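Local coordinates for sulfur oxidation protein soxB (Thermus thermophilus, PDB 2WDD), which acts as a two-manganese thiosulfohydrolase of the sulfur oxidation pathway, hydrolysing the sulfur-sulfur bond of cysteine S-thiosulfonate to release sulfate, at residues Phe34-Gly39 against His286-Thr291; Val127-Asp132 against Asp158-His163; Asp132-Ser137 against His163-Leu168; Ser225-Phe230 against Phe427-Leu432. All coordinates share one frame; numbering follows the deposited sequence.

Contact 1 of 4, residues Phe34-Gly39 against His286-Thr291. With MN (manganese (II) ion), chain G; MN (manganese (II) ion), chain H.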
# COMPACT_ATOMS: atom_id res chain seq x y z
N PHE A 34 4.11 -10.76 -4.97
CA PHE A 34 4.41 -9.57 -4.17
C PHE A 34 3.50 -8.48 -4.71
O PHE A 34 3.01 -8.58 -5.83
CB PHE A 34 5.88 -9.17 -4.23
CG PHE A 34 6.33 -8.72 -5.60
CD1 PHE A 34 6.37 -7.37 -5.93
CD2 PHE A 34 6.69 -9.66 -6.56
CE1 PHE A 34 6.78 -6.97 -7.20
CE2 PHE A 34 7.08 -9.26 -7.83
CZ PHE A 34 7.15 -7.90 -8.14
N SER A 35 3.25 -7.45 -3.91
CA SER A 35 2.36 -6.39 -4.36
C SER A 35 2.73 -5.12 -3.63
O SER A 35 3.41 -5.14 -2.59
CB SER A 35 0.90 -6.75 -4.05
OG SER A 35 -0.01 -5.84 -4.64
N ASP A 36 2.28 -4.00 -4.18
CA ASP A 36 2.46 -2.73 -3.51
C ASP A 36 3.90 -2.36 -3.16
O ASP A 36 4.16 -1.74 -2.12
CB ASP A 36 1.54 -2.65 -2.29
CG ASP A 36 0.06 -2.71 -2.69
OD1 ASP A 36 -0.52 -1.67 -3.01
OD2 ASP A 36 -0.47 -3.83 -2.80
N LEU A 37 4.82 -2.69 -4.06
CA LEU A 37 6.23 -2.33 -3.88
C LEU A 37 6.40 -0.81 -3.78
O LEU A 37 7.32 -0.33 -3.12
CB LEU A 37 7.04 -2.87 -5.05
CG LEU A 37 8.55 -2.64 -5.05
CD1 LEU A 37 9.23 -3.28 -3.86
CD2 LEU A 37 9.16 -3.17 -6.33
N HIS A 38 5.56 -0.07 -4.50
CA HIS A 38 5.63 1.38 -4.50
C HIS A 38 7.05 1.88 -4.78
O HIS A 38 7.59 2.75 -4.08
CB HIS A 38 5.04 1.95 -3.21
CG HIS A 38 3.54 1.91 -3.18
ND1 HIS A 38 2.75 2.83 -3.84
CD2 HIS A 38 2.69 1.05 -2.57
CE1 HIS A 38 1.48 2.57 -3.60
NE2 HIS A 38 1.41 1.48 -2.85
N GLY A 39 7.63 1.31 -5.82
CA GLY A 39 8.94 1.67 -6.35
C GLY A 39 10.12 1.64 -5.40
O GLY A 39 11.17 2.23 -5.69
N HIS A 286 -3.34 -3.84 -2.63
CA HIS A 286 -4.00 -2.59 -2.24
C HIS A 286 -4.05 -2.22 -0.76
O HIS A 286 -3.76 -1.09 -0.38
CB HIS A 286 -5.39 -2.43 -2.86
CG HIS A 286 -5.98 -1.08 -2.61
ND1 HIS A 286 -5.41 0.08 -3.10
CD2 HIS A 286 -7.02 -0.69 -1.83
CE1 HIS A 286 -6.08 1.12 -2.65
NE2 HIS A 286 -7.07 0.69 -1.89
N THR A 287 -4.49 -3.16 0.06
CA THR A 287 -4.61 -2.87 1.48
C THR A 287 -3.31 -3.10 2.28
O THR A 287 -3.23 -2.75 3.46
CB THR A 287 -5.82 -3.58 2.11
OG1 THR A 287 -5.92 -4.91 1.60
CG2 THR A 287 -7.12 -2.82 1.77
N HIS A 288 -2.26 -3.57 1.59
CA HIS A 288 -0.94 -3.74 2.19
C HIS A 288 -0.98 -4.70 3.39
O HIS A 288 -0.21 -4.54 4.35
CB HIS A 288 -0.36 -2.38 2.63
CG HIS A 288 -0.11 -1.43 1.49
ND1 HIS A 288 0.74 -0.34 1.61
CD2 HIS A 288 -0.57 -1.40 0.22
CE1 HIS A 288 0.78 0.31 0.46
NE2 HIS A 288 0.00 -0.31 -0.40
N ASP A 289 -1.86 -5.70 3.32
CA ASP A 289 -2.01 -6.67 4.40
C ASP A 289 -0.98 -7.80 4.37
O ASP A 289 -0.30 -8.01 3.35
CB ASP A 289 -3.42 -7.27 4.33
CG ASP A 289 -4.50 -6.28 4.73
OD1 ASP A 289 -4.38 -5.72 5.84
OD2 ASP A 289 -5.46 -6.07 3.97
N LEU A 290 -0.91 -8.53 5.48
CA LEU A 290 -0.06 -9.73 5.59
C LEU A 290 -0.94 -10.88 6.09
O LEU A 290 -1.69 -10.71 7.05
CB LEU A 290 1.10 -9.51 6.57
CG LEU A 290 2.34 -8.85 5.97
CD1 LEU A 290 3.17 -8.19 7.05
CD2 LEU A 290 3.17 -9.87 5.17
N THR A 291 -0.86 -12.02 5.41
CA THR A 291 -1.64 -13.21 5.80
C THR A 291 -0.73 -14.44 5.82
O THR A 291 -0.62 -15.16 4.83
CB THR A 291 -2.82 -13.45 4.84
OG1 THR A 291 -2.33 -13.54 3.49
CG2 THR A 291 -3.83 -12.33 4.94
MN MN G . -0.49 0.36 -2.46
MN MN H . -3.44 0.58 -4.20
O HOH W 1 -2.55 0.58 -2.28
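D36 and H286 mark the nearest approach of the two backbones, with CA atoms 6.6 Å apart. Neither segment is helix or strand here. They are the D-x-H and GHxH loops of the metallophosphatase fold, which follow strands 29-34 and 281-284 and meet at a pair of manganese ions. The carboxylate of D36 spans the gap and divides its work. OD1 binds the manganese of chain G at 2.1 Å. OD2 accepts the backbone N-H of H286 at 2.9 Å, on its syn side, somewhat out of the carboxylate plane, and also the hydroxyl of S35, whose OG is 2.8 Å from OD2 of D36 and stands above that plane. Metal and hydrogen bonds together fix the rotation of the carboxylate, which is turned 57° from the H288 ring. H38 and H288 bind the same ion through NE2, each at 2.2 Å. Their rings meet rim to rim at 56°, neither over the face of the other. The other nitrogen of H38, ND1, is hydrogen-bonded to OD1 of N136. The CB of H286 points away from the 34-39 loop; with CG anti to the backbone N (chi1 -173°), the ring reaches the manganese of chain H, and ND1 binds it at 2.3 Å. A water bridges the two ions and donates to the carbonyl O of H286 at 2.8 Å.

Contact 2 of 4, residues Val127-Asp132 against Asp158-His163. With MN (manganese (II) ion), chain H; MN (manganese (II) ion), chain G.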
# COMPACT_ATOMS: atom_id res chain seq x y z
N VAL A 127 5.57 -15.65 -11.48
CA VAL A 127 5.89 -14.47 -10.70
C VAL A 127 4.77 -13.47 -10.95
O VAL A 127 4.56 -13.02 -12.09
CB VAL A 127 7.26 -13.90 -11.07
CG1 VAL A 127 7.54 -12.63 -10.27
CG2 VAL A 127 8.36 -14.94 -10.82
N LEU A 128 4.02 -13.15 -9.90
CA LEU A 128 2.85 -12.29 -10.04
C LEU A 128 3.01 -11.05 -9.20
O LEU A 128 3.33 -11.14 -8.01
CB LEU A 128 1.61 -13.05 -9.59
CG LEU A 128 1.39 -14.36 -10.36
CD1 LEU A 128 0.18 -15.08 -9.80
CD2 LEU A 128 1.22 -14.07 -11.85
N ASP A 129 2.79 -9.90 -9.83
CA ASP A 129 2.92 -8.59 -9.19
C ASP A 129 1.53 -7.96 -9.04
O ASP A 129 0.80 -7.79 -10.02
CB ASP A 129 3.81 -7.73 -10.07
CG ASP A 129 4.02 -6.34 -9.52
OD1 ASP A 129 3.38 -5.99 -8.50
OD2 ASP A 129 4.86 -5.63 -10.10
N GLY A 130 1.14 -7.66 -7.80
CA GLY A 130 -0.18 -7.12 -7.53
C GLY A 130 -0.42 -5.65 -7.81
O GLY A 130 -1.52 -5.17 -7.53
N GLY A 131 0.55 -4.94 -8.37
CA GLY A 131 0.34 -3.53 -8.71
C GLY A 131 0.81 -2.56 -7.64
O GLY A 131 1.27 -2.96 -6.57
N ASP A 132 0.68 -1.26 -7.93
CA ASP A 132 1.24 -0.20 -7.09
C ASP A 132 2.74 -0.46 -7.04
O ASP A 132 3.36 -0.45 -5.98
CB ASP A 132 0.66 -0.18 -5.68
CG ASP A 132 -0.64 0.61 -5.61
OD1 ASP A 132 -1.07 1.13 -6.66
OD2 ASP A 132 -1.22 0.72 -4.51
N ASP A 158 5.64 -12.26 -14.63
CA ASP A 158 4.72 -12.82 -15.62
C ASP A 158 3.45 -11.99 -15.82
O ASP A 158 2.96 -11.86 -16.95
CB ASP A 158 4.33 -14.24 -15.25
CG ASP A 158 5.50 -15.18 -15.32
OD1 ASP A 158 6.07 -15.34 -16.42
OD2 ASP A 158 5.90 -15.71 -14.27
N HIS A 159 2.90 -11.47 -14.73
CA HIS A 159 1.69 -10.66 -14.81
C HIS A 159 1.72 -9.56 -13.77
O HIS A 159 2.37 -9.69 -12.74
CB HIS A 159 0.45 -11.50 -14.52
CG HIS A 159 0.18 -12.57 -15.53
ND1 HIS A 159 -0.08 -12.29 -16.85
CD2 HIS A 159 0.07 -13.91 -15.39
CE1 HIS A 159 -0.31 -13.43 -17.50
NE2 HIS A 159 -0.23 -14.42 -16.63
N MET A 160 0.97 -8.50 -14.04
CA MET A 160 0.76 -7.45 -13.06
C MET A 160 -0.61 -6.85 -13.29
O MET A 160 -1.22 -7.01 -14.37
CB MET A 160 1.83 -6.36 -13.12
CG MET A 160 1.53 -5.22 -14.09
SD MET A 160 2.83 -3.90 -14.04
CE MET A 160 2.28 -2.93 -12.60
N VAL A 161 -1.14 -6.22 -12.24
CA VAL A 161 -2.37 -5.45 -12.30
C VAL A 161 -2.00 -4.02 -11.87
O VAL A 161 -0.81 -3.71 -11.72
CB VAL A 161 -3.53 -6.07 -11.53
CG1 VAL A 161 -3.91 -7.42 -12.15
CG2 VAL A 161 -3.22 -6.22 -10.05
N SER A 162 -2.99 -3.16 -11.67
CA SER A 162 -2.64 -1.77 -11.41
C SER A 162 -3.53 -0.95 -10.50
O SER A 162 -4.67 -1.29 -10.22
CB SER A 162 -2.60 -1.05 -12.76
OG SER A 162 -3.93 -0.86 -13.25
N HIS A 163 -2.97 0.19 -10.09
CA HIS A 163 -3.66 1.22 -9.34
C HIS A 163 -2.90 2.54 -9.50
O HIS A 163 -3.21 3.33 -10.41
CB HIS A 163 -3.88 0.86 -7.87
CG HIS A 163 -4.37 2.01 -7.05
ND1 HIS A 163 -4.30 2.02 -5.67
CD2 HIS A 163 -4.88 3.22 -7.41
CE1 HIS A 163 -4.76 3.17 -5.21
NE2 HIS A 163 -5.11 3.92 -6.25
MN MN H . -3.44 0.58 -4.20
MN MN G . -0.49 0.36 -2.46
O HOH W 1 -2.55 0.58 -2.28
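The H159 imidazole is met at its edge, in its plane, by L128, whose CD2 lies 3.7 Å from H159 CD2. The side chains run side by side, pointing the same way. At the other end of the contact, the D132 carboxylate and the H163 ring cross with their planes 38° apart. D132 OD1 comes within 3.1 Å of H163 CB, while D132 OD2 bridges the two manganese ions and H163 ND1 binds the ion of chain H. W164 N also bonds to D132 OD1, and H226 to H163 NE2. The D158 carboxylate uses the anti lone pair of OD2 to accept the V127 N-H at 2.8 Å in an almost straight bond (174°). The D129 carboxylate is held from two directions. G131 N donates to OD1 at 3.0 Å from above the carboxylate plane, which makes an Asx turn, and Q152 bonds to OD2. With CG anti to the backbone N (chi1 180°), D129 leans forward along the chain to reach G131.

Between these ends the segments run parallel, strand 124-129 beside the short, weakly bonded strand 159-160 of the mixed sheet. As in other metallophosphatases, the metal ligands follow the C-terminal ends of the strands. D129 N donates to H159 O at 2.9 Å. The bond from V161 N to D129 O is weak, and M160 CA adds a C-H contact to the same oxygen. Beyond the strands the chains stay close, with G131 CA 3.2 Å from V161 O. G131, lacking a side chain, suits this approach; V161 O is buried without a hydrogen-bond partner.

Contact 3 of 4, residues Asp132-Ser137 against His163-Leu168; sequences DTWTNS and HWEWTL. With MN (manganese (II) ion), chain H; MN (manganese (II) ion), chain G.
E165 reaches across to the 132-137 loop. Its CB lies 3.9 Å from CE3 of W134. CG sits over one face of the W134 indole, toward its rim, 3.5 Å from CE3. The chain then bends (chi2 68°) and turns the carboxylate toward the backbone N-H groups of residues 132-134, its plane 73° from the indole. OE1 takes two N-H groups: D132 N at 3.1 Å on its syn side, and H163 N at 3.0 Å. OE2 takes two more: T133 N at 2.7 Å and W134 N at 3.1 Å. Four backbone bonds thus grip one buried carboxylate and tie together the loops carrying the metal ligands D132 and H163. A glutamine here would probably leave two of these N-H groups without an acceptor, facing an NH2 instead, and so disturb the placing of D132. A further bond crosses the other way: D132 OD1 accepts W164 N at 2.7 Å. Farther along, N136 lays OD1 over one face of the W164 indole, and T135 CG2 packs against L168 CG. Helices 146-155 and 170-179 cover the contact: W134 touches V148 and V149 of the first, L176 and L177 of the second, and M160 of strand 159-160.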
# COMPACT_ATOMS: atom_id res chain seq x y z
N ASP A 132 0.68 -1.26 -7.93
CA ASP A 132 1.24 -0.20 -7.09
C ASP A 132 2.74 -0.46 -7.04
O ASP A 132 3.36 -0.45 -5.98
CB ASP A 132 0.66 -0.18 -5.68
CG ASP A 132 -0.64 0.61 -5.61
OD1 ASP A 132 -1.07 1.13 -6.66
OD2 ASP A 132 -1.22 0.72 -4.51
N THR A 133 3.29 -0.73 -8.22
CA THR A 133 4.69 -1.06 -8.34
C THR A 133 5.53 0.09 -8.88
O THR A 133 6.63 0.35 -8.39
CB THR A 133 4.85 -2.26 -9.30
OG1 THR A 133 3.96 -3.31 -8.90
CG2 THR A 133 6.30 -2.77 -9.32
N TRP A 134 5.03 0.72 -9.93
CA TRP A 134 5.81 1.69 -10.70
C TRP A 134 6.08 3.05 -10.11
O TRP A 134 6.92 3.80 -10.63
CB TRP A 134 5.15 1.93 -12.06
CG TRP A 134 5.05 0.72 -12.95
CD1 TRP A 134 5.67 -0.49 -12.80
CD2 TRP A 134 4.37 0.67 -14.20
NE1 TRP A 134 5.37 -1.31 -13.86
CE2 TRP A 134 4.58 -0.62 -14.74
CE3 TRP A 134 3.56 1.57 -14.90
CZ2 TRP A 134 3.99 -1.03 -15.94
CZ3 TRP A 134 2.99 1.17 -16.10
CH2 TRP A 134 3.22 -0.12 -16.61
N THR A 135 5.31 3.40 -9.09
CA THR A 135 5.31 4.76 -8.56
C THR A 135 5.78 4.91 -7.14
O THR A 135 6.01 3.92 -6.42
CB THR A 135 3.87 5.31 -8.68
OG1 THR A 135 2.95 4.39 -8.05
CG2 THR A 135 3.47 5.45 -10.15
N ASN A 136 5.89 6.17 -6.73
CA ASN A 136 6.14 6.55 -5.33
C ASN A 136 7.51 6.26 -4.74
O ASN A 136 7.62 5.77 -3.61
CB ASN A 136 5.02 6.01 -4.44
CG ASN A 136 3.66 6.16 -5.09
OD1 ASN A 136 2.97 5.18 -5.34
ND2 ASN A 136 3.28 7.40 -5.39
N SER A 137 8.56 6.60 -5.47
CA SER A 137 9.91 6.42 -4.97
C SER A 137 10.82 7.34 -5.75
O SER A 137 10.42 7.89 -6.77
CB SER A 137 10.37 4.97 -5.16
OG SER A 137 10.66 4.71 -6.53
N HIS A 163 -2.97 0.19 -10.09
CA HIS A 163 -3.66 1.22 -9.34
C HIS A 163 -2.90 2.54 -9.50
O HIS A 163 -3.21 3.33 -10.41
CB HIS A 163 -3.88 0.86 -7.87
CG HIS A 163 -4.37 2.01 -7.05
ND1 HIS A 163 -4.30 2.02 -5.67
CD2 HIS A 163 -4.88 3.22 -7.41
CE1 HIS A 163 -4.76 3.17 -5.21
NE2 HIS A 163 -5.11 3.92 -6.25
N TRP A 164 -1.87 2.76 -8.67
CA TRP A 164 -1.12 4.02 -8.73
C TRP A 164 -0.36 4.23 -10.03
O TRP A 164 0.05 5.34 -10.34
CB TRP A 164 -0.17 4.18 -7.53
CG TRP A 164 -0.87 4.69 -6.31
CD1 TRP A 164 -1.55 3.96 -5.37
CD2 TRP A 164 -0.91 6.04 -5.85
NE1 TRP A 164 -2.05 4.78 -4.38
CE2 TRP A 164 -1.66 6.07 -4.66
CE3 TRP A 164 -0.41 7.25 -6.36
CZ2 TRP A 164 -1.94 7.25 -3.97
CZ3 TRP A 164 -0.68 8.42 -5.67
CH2 TRP A 164 -1.44 8.41 -4.49
N GLU A 165 -0.19 3.16 -10.80
CA GLU A 165 0.47 3.24 -12.10
C GLU A 165 -0.16 4.36 -12.92
O GLU A 165 0.52 5.10 -13.64
CB GLU A 165 0.23 1.93 -12.84
CG GLU A 165 1.21 0.81 -12.49
CD GLU A 165 1.09 0.27 -11.06
OE1 GLU A 165 -0.03 0.27 -10.49
OE2 GLU A 165 2.13 -0.22 -10.56
N TRP A 166 -1.48 4.47 -12.83
CA TRP A 166 -2.20 5.46 -13.62
C TRP A 166 -1.90 6.91 -13.29
O TRP A 166 -2.31 7.79 -14.05
CB TRP A 166 -3.69 5.18 -13.59
CG TRP A 166 -3.98 3.85 -14.23
CD1 TRP A 166 -4.13 2.66 -13.58
CD2 TRP A 166 -4.00 3.56 -15.63
NE1 TRP A 166 -4.26 1.64 -14.50
CE2 TRP A 166 -4.19 2.16 -15.76
CE3 TRP A 166 -3.89 4.33 -16.79
CZ2 TRP A 166 -4.30 1.53 -17.00
CZ3 TRP A 166 -3.97 3.70 -18.02
CH2 TRP A 166 -4.19 2.32 -18.12
N THR A 167 -1.21 7.17 -12.18
CA THR A 167 -0.87 8.55 -11.83
C THR A 167 0.28 9.05 -12.69
O THR A 167 0.69 10.21 -12.59
CB THR A 167 -0.62 8.76 -10.33
OG1 THR A 167 0.52 8.02 -9.91
CG2 THR A 167 -1.85 8.34 -9.52
N LEU A 168 0.78 8.18 -13.57
CA LEU A 168 1.81 8.58 -14.53
C LEU A 168 1.11 9.14 -15.76
O LEU A 168 1.75 9.72 -16.63
CB LEU A 168 2.67 7.39 -14.94
CG LEU A 168 3.57 6.82 -13.84
CD1 LEU A 168 4.19 5.51 -14.29
CD2 LEU A 168 4.65 7.81 -13.44
MN MN H . -3.44 0.58 -4.20
MN MN G . -0.49 0.36 -2.46
O HOH W 2 2.14 9.15 -7.90
O HOH W 1 -2.55 0.58 -2.28

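Contact 4 of 4, residues Ser225-Phe230 against Phe427-Leu432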
# COMPACT_ATOMS: atom_id res chain seq x y z
N SER A 225 -10.02 8.79 -6.85
CA SER A 225 -8.86 8.78 -5.96
C SER A 225 -7.65 9.56 -6.44
O SER A 225 -6.70 9.76 -5.67
CB SER A 225 -8.43 7.33 -5.69
OG SER A 225 -9.46 6.63 -5.02
N HIS A 226 -7.66 9.97 -7.71
CA HIS A 226 -6.54 10.67 -8.31
C HIS A 226 -7.07 11.66 -9.32
O HIS A 226 -8.22 11.56 -9.73
CB HIS A 226 -5.64 9.66 -9.02
CG HIS A 226 -5.27 8.50 -8.15
ND1 HIS A 226 -4.33 8.60 -7.15
CD2 HIS A 226 -5.77 7.24 -8.08
CE1 HIS A 226 -4.26 7.45 -6.50
NE2 HIS A 226 -5.11 6.60 -7.05
N PRO A 227 -6.22 12.60 -9.76
CA PRO A 227 -6.67 13.59 -10.76
C PRO A 227 -7.35 12.89 -11.93
O PRO A 227 -6.84 11.91 -12.46
CB PRO A 227 -5.36 14.24 -11.21
CG PRO A 227 -4.54 14.25 -9.93
CD PRO A 227 -4.90 12.94 -9.22
N GLU A 228 -8.55 13.37 -12.27
CA GLU A 228 -9.34 12.76 -13.32
C GLU A 228 -8.63 12.74 -14.66
O GLU A 228 -8.84 11.84 -15.46
CB GLU A 228 -10.68 13.49 -13.44
CG GLU A 228 -11.55 13.38 -12.20
CD GLU A 228 -11.36 14.56 -11.25
OE1 GLU A 228 -10.27 15.19 -11.28
OE2 GLU A 228 -12.29 14.85 -10.49
N SER A 229 -7.78 13.73 -14.89
CA SER A 229 -7.06 13.83 -16.15
C SER A 229 -6.19 12.62 -16.45
O SER A 229 -5.95 12.29 -17.61
CB SER A 229 -6.21 15.11 -16.18
OG SER A 229 -5.19 15.06 -15.20
N PHE A 230 -5.71 11.95 -15.41
CA PHE A 230 -4.83 10.81 -15.58
C PHE A 230 -5.50 9.62 -16.25
O PHE A 230 -4.81 8.78 -16.83
CB PHE A 230 -4.30 10.34 -14.22
CG PHE A 230 -3.31 11.27 -13.57
CD1 PHE A 230 -2.47 12.07 -14.33
CD2 PHE A 230 -3.19 11.31 -12.20
CE1 PHE A 230 -1.54 12.91 -13.72
CE2 PHE A 230 -2.27 12.13 -11.58
CZ PHE A 230 -1.45 12.93 -12.34
N PHE A 427 4.17 11.71 -4.76
CA PHE A 427 2.99 11.76 -5.62
C PHE A 427 3.45 12.43 -6.91
O PHE A 427 4.27 13.35 -6.88
CB PHE A 427 1.94 12.71 -5.04
CG PHE A 427 1.34 12.26 -3.74
CD1 PHE A 427 0.09 11.64 -3.71
CD2 PHE A 427 1.99 12.51 -2.54
CE1 PHE A 427 -0.49 11.24 -2.50
CE2 PHE A 427 1.43 12.11 -1.33
CZ PHE A 427 0.21 11.44 -1.31
N THR A 428 2.83 12.08 -8.04
CA THR A 428 3.15 12.82 -9.27
C THR A 428 2.43 14.17 -9.22
O THR A 428 2.65 15.02 -10.09
CB THR A 428 2.70 12.06 -10.52
OG1 THR A 428 1.32 11.71 -10.40
CG2 THR A 428 3.58 10.81 -10.77
N TYR A 429 1.55 14.35 -8.22
CA TYR A 429 0.82 15.61 -7.99
C TYR A 429 1.05 15.97 -6.53
O TYR A 429 0.17 15.84 -5.70
CB TYR A 429 -0.69 15.45 -8.26
CG TYR A 429 -1.35 14.23 -7.65
CD1 TYR A 429 -2.23 14.37 -6.58
CD2 TYR A 429 -1.14 12.96 -8.17
CE1 TYR A 429 -2.87 13.26 -6.02
CE2 TYR A 429 -1.76 11.84 -7.61
CZ TYR A 429 -2.64 12.00 -6.56
OH TYR A 429 -3.26 10.90 -6.02
N PRO A 430 2.29 16.38 -6.20
CA PRO A 430 2.72 16.60 -4.81
C PRO A 430 2.46 17.99 -4.25
O PRO A 430 2.89 18.31 -3.15
CB PRO A 430 4.23 16.38 -4.91
CG PRO A 430 4.56 16.99 -6.27
CD PRO A 430 3.40 16.58 -7.16
N GLU A 431 1.74 18.81 -5.00
CA GLU A 431 1.48 20.17 -4.57
C GLU A 431 0.86 20.31 -3.19
O GLU A 431 -0.14 19.66 -2.87
CB GLU A 431 0.62 20.90 -5.60
CG GLU A 431 1.32 21.12 -6.93
CD GLU A 431 1.23 19.93 -7.88
OE1 GLU A 431 0.61 18.90 -7.52
OE2 GLU A 431 1.77 20.03 -9.00
N LEU A 432 1.41 21.25 -2.41
CA LEU A 432 0.85 21.62 -1.14
C LEU A 432 -0.06 22.83 -1.42
O LEU A 432 0.37 23.79 -2.07
CB LEU A 432 1.95 22.03 -0.15
CG LEU A 432 1.44 22.61 1.17
CD1 LEU A 432 0.73 21.56 2.02
CD2 LEU A 432 2.59 23.25 1.97
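This contact joins the metal-binding part of the protein to its 5'-nucleotidase C-terminal domain. The loop after helix 222-225 supplies H226, P227 and F230, and the turn before strand 431-438 supplies T428 and Y429. Y429 takes part in all but one of the touching pairs. Its CG stands between the backbone N and the carbonyl carbon (chi1 47°), a crowded position that swings the phenol over to the 225-230 loop. P227 CD rests above the centre of the ring in a CH-pi contact, 3.6 Å from the ring centroid and 10° off its normal. On the opposite face lies F427 CD1, offset toward the rim. At the tip, Y429 OH and H226 ND1 share a hydrogen bond of 2.8 Å, with the hydroxyl near the plane of the imidazole at its edge. F230 approaches obliquely: its CE2 is 3.7 Å from CD2 of Y429, and the two ring planes are 54° apart. F230 CZ also touches T428 OG1 at 3.6 Å, a hydroxyl that bonds to T167 O. The second nitrogen of H226, NE2, bonds to H163, a manganese ligand. H226 is therefore held at both nitrogens, and the Y429 bond helps to fix its rotation. A leucine in place of Y429 would probably leave H226 ND1 without this partner and P227 without the flat face it rests on. The arrangement is consistent with the two-domain design of the 5'-nucleotidase family, in which a C-terminal domain packs beside the metal site; here a second-shell histidine links the two.

Overall arrangement
Contacts 1, 2 and 3 surround one dinuclear manganese site. All three touch both ions and the bridging water; contacts 2 and 3 share D132 and H163. Contact 1 joins the others through the backbone: H38 N lies 2.7 Å from D132 O and D36 N 2.8 Å from G131 O. H263 completes the protein ligands. Contact 4 lies about 21 Å from contacts 1 and 2 and about 11 Å from contact 3, centre to centre. H226 NE2, 2.8 Å from H163 NE2, links it to the site; T428 OG1, 2.7 Å from T167 O, ties it to contact 3. A sulfate beside H38, H163 and W164, probably from the crystallisation liquor, is consistent with a substrate or product pocket.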